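Local coordinates for actibind (Aspergillus niger, PDB 3D3Z), which cleaves RNA as a T2-family ribonuclease, probably with little base specificity but some preference for adenylic acid, at residues A[88-93]-A[146-151]; A[49-54]-A[105-110]. All coordinates share one frame; numbering follows the deposited sequence.

Interaction 1 (A[88-93]-A[146-151]); sequences LSYMKE and LFKTLD. With EDO (1,2-ethanediol), chain F.
The rings of Tyr90 and Phe147 meet without stacking. The phenol oxygen of Tyr90 reaches the edge of the Phe147 ring within its plane, and OH stands 3.4 Å from both CD2 and CE2 of Phe147. From the phenol's side, Phe147 CD2 also lies near the ring plane, 4.4 Å from Tyr90 CZ. An oxygen set against an aromatic rim in this way probably gains a little from the slightly positive C-H edge. Lys148 comes to the same tyrosine obliquely, its CE 3.8 Å from Tyr90 CE1, while its CG packs 3.6 Å from the hydroxyl OH. The ammonium adds little: NZ is 5.1 Å from the Tyr90 ring centroid, a long cation-pi approach and at most a weak attraction. Tyr94, one helical turn on, stacks with Tyr90.

The torsions explain the reach. With CG anti to the backbone N (chi1 -176°), the tyrosine projects from helix 85-94 toward 146-151; the nearest CA atoms, those of Tyr90 and Lys148, are 11.0 Å apart. Lys148 is extended beyond CG, which carries CE on to the ring while CG stays at the hydroxyl.

A type I beta turn runs from Phe147 to Leu150, and Leu146 O accepts two bonds from Thr149, one from N and one from OG1; the latter, 2.6 Å between Thr149 OG1 and Leu146 O, lies in the carbonyl plane on a lone pair. Asp151 then serves as N-cap of helix 152-158. Phe147 also packs on Gln32 and Gln34 of strand 29-35. The contact thus joins helix 85-94, through Tyr90, to the C-terminal end of helix 134-147 and the turn there, within the alpha-plus-beta fold of the RNase T2 family, where helices pack against a central antiparallel sheet.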
# COMPACT_ATOMS: atom_id res chain seq x y z
N LEU A 88 -2.15 -4.12 15.39
CA LEU A 88 -2.62 -2.81 15.73
C LEU A 88 -1.46 -1.90 16.25
O LEU A 88 -1.39 -0.76 15.84
CB LEU A 88 -3.78 -2.87 16.73
CG LEU A 88 -4.51 -1.63 17.22
CD1 LEU A 88 -5.14 -0.75 16.12
CD2 LEU A 88 -5.63 -2.11 18.23
N SER A 89 -0.57 -2.44 17.08
CA SER A 89 0.62 -1.73 17.58
C SER A 89 1.53 -1.28 16.42
O SER A 89 1.97 -0.11 16.34
CB SER A 89 1.44 -2.66 18.49
OG SER A 89 0.77 -2.92 19.70
N TYR A 90 1.77 -2.22 15.51
CA TYR A 90 2.51 -1.94 14.31
C TYR A 90 1.80 -0.84 13.44
O TYR A 90 2.47 0.05 12.90
CB TYR A 90 2.77 -3.21 13.51
CG TYR A 90 3.64 -3.02 12.28
CD1 TYR A 90 4.98 -3.34 12.29
CD2 TYR A 90 3.08 -2.57 11.07
CE1 TYR A 90 5.78 -3.15 11.16
CE2 TYR A 90 3.88 -2.34 9.93
CZ TYR A 90 5.22 -2.66 10.00
OH TYR A 90 6.02 -2.49 8.91
N MET A 91 0.48 -0.91 13.28
CA MET A 91 -0.20 0.12 12.54
C MET A 91 -0.11 1.52 13.14
O MET A 91 -0.03 2.55 12.39
CB MET A 91 -1.65 -0.27 12.31
CG MET A 91 -1.83 -1.48 11.38
SD MET A 91 -3.51 -2.10 11.39
CE MET A 91 -4.52 -0.60 11.19
N LYS A 92 -0.16 1.60 14.47
CA LYS A 92 0.07 2.86 15.14
C LYS A 92 1.44 3.48 14.81
O LYS A 92 1.56 4.70 14.66
CB LYS A 92 -0.05 2.66 16.64
CG LYS A 92 -1.48 2.47 17.08
CD LYS A 92 -1.54 2.13 18.57
CE LYS A 92 -2.95 1.83 19.10
NZ LYS A 92 -3.00 0.96 20.35
N GLU A 93 2.45 2.63 14.65
CA GLU A 93 3.82 3.05 14.36
C GLU A 93 4.06 3.36 12.86
O GLU A 93 4.59 4.43 12.53
CB GLU A 93 4.80 1.98 14.86
CG GLU A 93 6.24 2.23 14.47
CD GLU A 93 6.82 3.56 14.98
OE1 GLU A 93 6.22 4.21 15.83
OE2 GLU A 93 7.85 3.96 14.48
N LEU A 146 2.98 -6.78 2.85
CA LEU A 146 3.56 -6.27 1.58
C LEU A 146 4.45 -5.06 1.81
O LEU A 146 5.59 -4.99 1.31
CB LEU A 146 2.43 -5.94 0.64
CG LEU A 146 2.81 -5.73 -0.81
CD1 LEU A 146 3.45 -6.99 -1.43
CD2 LEU A 146 1.54 -5.33 -1.54
N PHE A 147 3.97 -4.12 2.61
CA PHE A 147 4.80 -2.96 3.01
C PHE A 147 6.15 -3.37 3.55
O PHE A 147 7.19 -2.76 3.20
CB PHE A 147 4.05 -2.15 4.04
CG PHE A 147 4.84 -1.02 4.64
CD1 PHE A 147 5.05 0.14 3.94
CD2 PHE A 147 5.27 -1.09 5.92
CE1 PHE A 147 5.73 1.20 4.50
CE2 PHE A 147 5.97 -0.05 6.52
CZ PHE A 147 6.22 1.14 5.78
N LYS A 148 6.18 -4.40 4.41
CA LYS A 148 7.46 -4.87 4.96
C LYS A 148 8.47 -5.25 3.88
O LYS A 148 9.67 -5.22 4.10
CB LYS A 148 7.27 -6.04 5.92
CG LYS A 148 6.67 -5.63 7.24
CD LYS A 148 6.22 -6.82 7.99
CE LYS A 148 5.96 -6.47 9.38
NZ LYS A 148 5.76 -7.70 10.20
N THR A 149 8.00 -5.60 2.71
CA THR A 149 8.93 -6.03 1.67
C THR A 149 9.44 -4.84 0.84
O THR A 149 10.21 -5.04 -0.10
CB THR A 149 8.28 -7.07 0.72
OG1 THR A 149 7.23 -6.47 -0.02
CG2 THR A 149 7.74 -8.33 1.47
N LEU A 150 8.96 -3.63 1.14
CA LEU A 150 9.16 -2.45 0.27
C LEU A 150 9.75 -1.32 1.09
O LEU A 150 9.09 -0.30 1.27
CB LEU A 150 7.81 -2.03 -0.31
CG LEU A 150 7.20 -3.00 -1.31
CD1 LEU A 150 5.75 -2.67 -1.57
CD2 LEU A 150 8.00 -2.98 -2.61
N ASP A 151 10.95 -1.54 1.63
CA ASP A 151 11.63 -0.59 2.48
C ASP A 151 12.32 0.48 1.58
O ASP A 151 13.51 0.41 1.29
CB ASP A 151 12.62 -1.28 3.41
CG ASP A 151 13.32 -0.33 4.36
OD1 ASP A 151 13.12 0.90 4.34
OD2 ASP A 151 14.15 -0.84 5.14
C1 EDO F . 4.17 8.49 15.83
O1 EDO F . 4.33 9.47 14.79
C2 EDO F . 3.66 7.19 15.20
O2 EDO F . 4.41 6.82 14.03

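Interaction 2 (A[49-54]-A[105-110]). With D3Z (1-(5-deoxy-beta-L-xylofuranosyl)pyrimidine-2,4(1H,3H)-dione), chain E; PO4 (phosphate ion), chain D.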
# COMPACT_ATOMS: atom_id res chain seq x y z
N THR A 49 6.18 5.42 5.74
CA THR A 49 4.98 4.85 6.36
C THR A 49 3.95 4.42 5.30
O THR A 49 4.05 4.76 4.13
CB THR A 49 4.36 5.84 7.32
OG1 THR A 49 4.14 7.09 6.67
CG2 THR A 49 5.30 6.07 8.50
N ILE A 50 2.94 3.66 5.75
CA ILE A 50 1.89 3.12 4.93
C ILE A 50 0.82 4.17 4.68
O ILE A 50 0.39 4.89 5.57
CB ILE A 50 1.14 1.86 5.59
CG1 ILE A 50 2.15 0.71 5.87
CG2 ILE A 50 -0.05 1.42 4.71
CD1 ILE A 50 1.68 -0.40 6.88
N HIS A 51 0.42 4.25 3.43
CA HIS A 51 -0.79 4.94 3.04
C HIS A 51 -1.92 3.89 2.89
O HIS A 51 -2.96 4.01 3.49
CB HIS A 51 -0.55 5.72 1.73
CG HIS A 51 -1.69 6.63 1.33
ND1 HIS A 51 -1.57 7.52 0.28
CD2 HIS A 51 -2.94 6.82 1.84
CE1 HIS A 51 -2.70 8.20 0.15
NE2 HIS A 51 -3.54 7.81 1.11
N GLY A 52 -1.69 2.90 2.05
CA GLY A 52 -2.67 1.82 1.80
C GLY A 52 -2.30 0.75 0.80
O GLY A 52 -1.14 0.55 0.47
N LEU A 53 -3.34 0.06 0.35
CA LEU A 53 -3.32 -0.94 -0.70
C LEU A 53 -4.58 -0.73 -1.53
O LEU A 53 -5.67 -0.81 -1.00
CB LEU A 53 -3.26 -2.36 -0.09
CG LEU A 53 -3.24 -3.52 -1.12
CD1 LEU A 53 -1.94 -3.54 -1.99
CD2 LEU A 53 -3.44 -4.87 -0.35
N TRP A 54 -4.42 -0.42 -2.81
CA TRP A 54 -5.50 0.03 -3.66
C TRP A 54 -5.61 -0.85 -4.87
O TRP A 54 -4.60 -1.06 -5.58
CB TRP A 54 -5.27 1.47 -4.18
CG TRP A 54 -4.94 2.50 -3.16
CD1 TRP A 54 -5.22 2.48 -1.81
CD2 TRP A 54 -4.31 3.74 -3.42
NE1 TRP A 54 -4.72 3.62 -1.20
CE2 TRP A 54 -4.19 4.43 -2.17
CE3 TRP A 54 -3.81 4.35 -4.56
CZ2 TRP A 54 -3.56 5.69 -2.05
CZ3 TRP A 54 -3.20 5.62 -4.45
CH2 TRP A 54 -3.08 6.27 -3.20
N GLU A 105 -7.83 5.99 13.55
CA GLU A 105 -9.06 5.25 13.35
C GLU A 105 -9.78 5.69 12.09
O GLU A 105 -10.14 4.84 11.24
CB GLU A 105 -9.98 5.40 14.57
CG GLU A 105 -11.38 4.78 14.43
CD GLU A 105 -11.42 3.29 14.02
OE1 GLU A 105 -10.55 2.50 14.43
OE2 GLU A 105 -12.34 2.89 13.25
N SER A 106 -9.94 7.02 11.94
CA SER A 106 -10.63 7.59 10.77
C SER A 106 -9.88 7.25 9.49
O SER A 106 -10.50 6.93 8.49
CB SER A 106 -10.86 9.13 10.85
OG SER A 106 -9.76 9.82 11.44
N PHE A 107 -8.56 7.28 9.54
CA PHE A 107 -7.70 7.00 8.38
C PHE A 107 -7.84 5.54 7.96
O PHE A 107 -8.00 5.21 6.76
CB PHE A 107 -6.23 7.32 8.74
CG PHE A 107 -5.23 7.18 7.61
CD1 PHE A 107 -5.55 7.30 6.31
CD2 PHE A 107 -3.91 6.95 7.91
CE1 PHE A 107 -4.59 7.17 5.29
CE2 PHE A 107 -2.93 6.84 6.92
CZ PHE A 107 -3.27 6.91 5.63
N TRP A 108 -7.76 4.64 8.94
CA TRP A 108 -7.92 3.19 8.67
C TRP A 108 -9.32 2.83 8.15
O TRP A 108 -9.50 2.07 7.19
CB TRP A 108 -7.54 2.38 9.91
CG TRP A 108 -6.19 2.64 10.42
CD1 TRP A 108 -5.08 3.02 9.69
CD2 TRP A 108 -5.73 2.46 11.77
NE1 TRP A 108 -3.98 3.13 10.52
CE2 TRP A 108 -4.35 2.77 11.79
CE3 TRP A 108 -6.36 2.05 12.96
CZ2 TRP A 108 -3.61 2.73 12.93
CZ3 TRP A 108 -5.60 2.01 14.13
CH2 TRP A 108 -4.24 2.33 14.09
N GLU A 109 -10.34 3.45 8.77
CA GLU A 109 -11.71 3.38 8.21
C GLU A 109 -11.70 3.78 6.76
O GLU A 109 -12.26 3.09 5.88
CB GLU A 109 -12.66 4.29 8.97
CG GLU A 109 -13.03 3.80 10.36
CD GLU A 109 -13.76 4.86 11.18
OE1 GLU A 109 -14.23 5.80 10.54
OE2 GLU A 109 -13.81 4.76 12.43
N HIS A 110 -11.12 4.94 6.48
CA HIS A 110 -11.07 5.45 5.08
C HIS A 110 -10.46 4.45 4.11
O HIS A 110 -11.02 4.15 3.04
CB HIS A 110 -10.34 6.80 5.03
CG HIS A 110 -10.14 7.32 3.63
ND1 HIS A 110 -11.17 7.84 2.89
CD2 HIS A 110 -9.04 7.36 2.85
CE1 HIS A 110 -10.73 8.16 1.69
NE2 HIS A 110 -9.43 7.91 1.64
N1 D3Z E . -3.79 11.52 5.17
C2 D3Z E . -4.08 11.05 6.47
N3 D3Z E . -3.10 10.55 7.22
C4 D3Z E . -1.84 10.47 6.78
C5 D3Z E . -1.56 10.93 5.52
C6 D3Z E . -2.55 11.46 4.71
O2 D3Z E . -5.24 11.10 6.93
O4 D3Z E . -0.91 10.02 7.48
C1' D3Z E . -4.83 12.05 4.33
C2' D3Z E . -6.12 11.43 4.83
O2' D3Z E . -6.94 12.43 5.44
C3' D3Z E . -6.73 10.73 3.62
C4' D3Z E . -5.81 10.99 2.44
O3' D3Z E . -6.81 9.33 3.84
O4' D3Z E . -4.63 11.64 2.97
C5' D3Z E . -5.49 9.68 1.74
P PO4 D . -6.70 7.50 -0.89
O1 PO4 D . -7.47 7.09 -2.15
O2 PO4 D . -5.48 8.23 -1.36
O3 PO4 D . -6.41 6.27 -0.06
O4 PO4 D . -7.72 8.34 -0.15
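His51 and Phe107 touch in the active-site cleft of the RNase T2 fold, at the seam between its two conserved active-site segments: the His-Gly-Leu-Trp-Pro strand and the helix carrying Glu111 and His115. The side chains cross at about a right angle, but the rings meet rim to rim, their planes at 40° and their centroids 6.0 Å apart. His51 CD2 lies in the plane of the Phe107 ring, at its edge, 3.8 Å from CZ. The strand backbone closes in as well, His51 O standing 3.6 Å from Phe107 CZ.

Although the CB of His51 points away from the helix, chi1 of -172° sets CG beside the carbonyl carbon and brings the imidazole back toward it. His51 and Gly52 both face Thr33 in a classic beta bulge. Trp54 CZ2 sits 3.4 Å above one face of the His51 ring, and Phe35 stacks with the same imidazole.

Phe107 serves the ligand with its face. The uracil of the bound nucleoside lies over it, N3 of D3Z 3.7 Å above the ring plane and over its centre, while Trp95 meets Phe107 edge-to-face. His51 is predicted to be catalytic, as are Glu111 and His115. A phosphate, probably from the crystallisation liquor, lies among His110, Lys114 and His115, plausibly marking where an RNA phosphate would bind. It meets His110 at the imidazole edge: NE2 donates to phosphate O4 over 2.5 Å, with a nearly straight N-H...O angle of 170°.

The segments alternate along the chain, 49-54, 88-93, 105-110 and 146-151, so the two contacts interlock, and their centres lie only 11 Å apart. Strand 49-56 of the antiparallel sheet and helices 85-94 and 104-116 supply the first three segments; 146-151 starts in helix 134-147 and runs on into a turn. Two seams join the contacts directly. Between helices, Met91 CE of interaction 1 packs 3.3 Å from Trp108 CD2 of interaction 2; between helix and strand, Phe147 CG lies 3.4 Å from Ile50 CG1. The contacts thus form one continuous body of packing, with the nucleoside bound at interaction 2 and the Phe147 side chain about 11 Å from it.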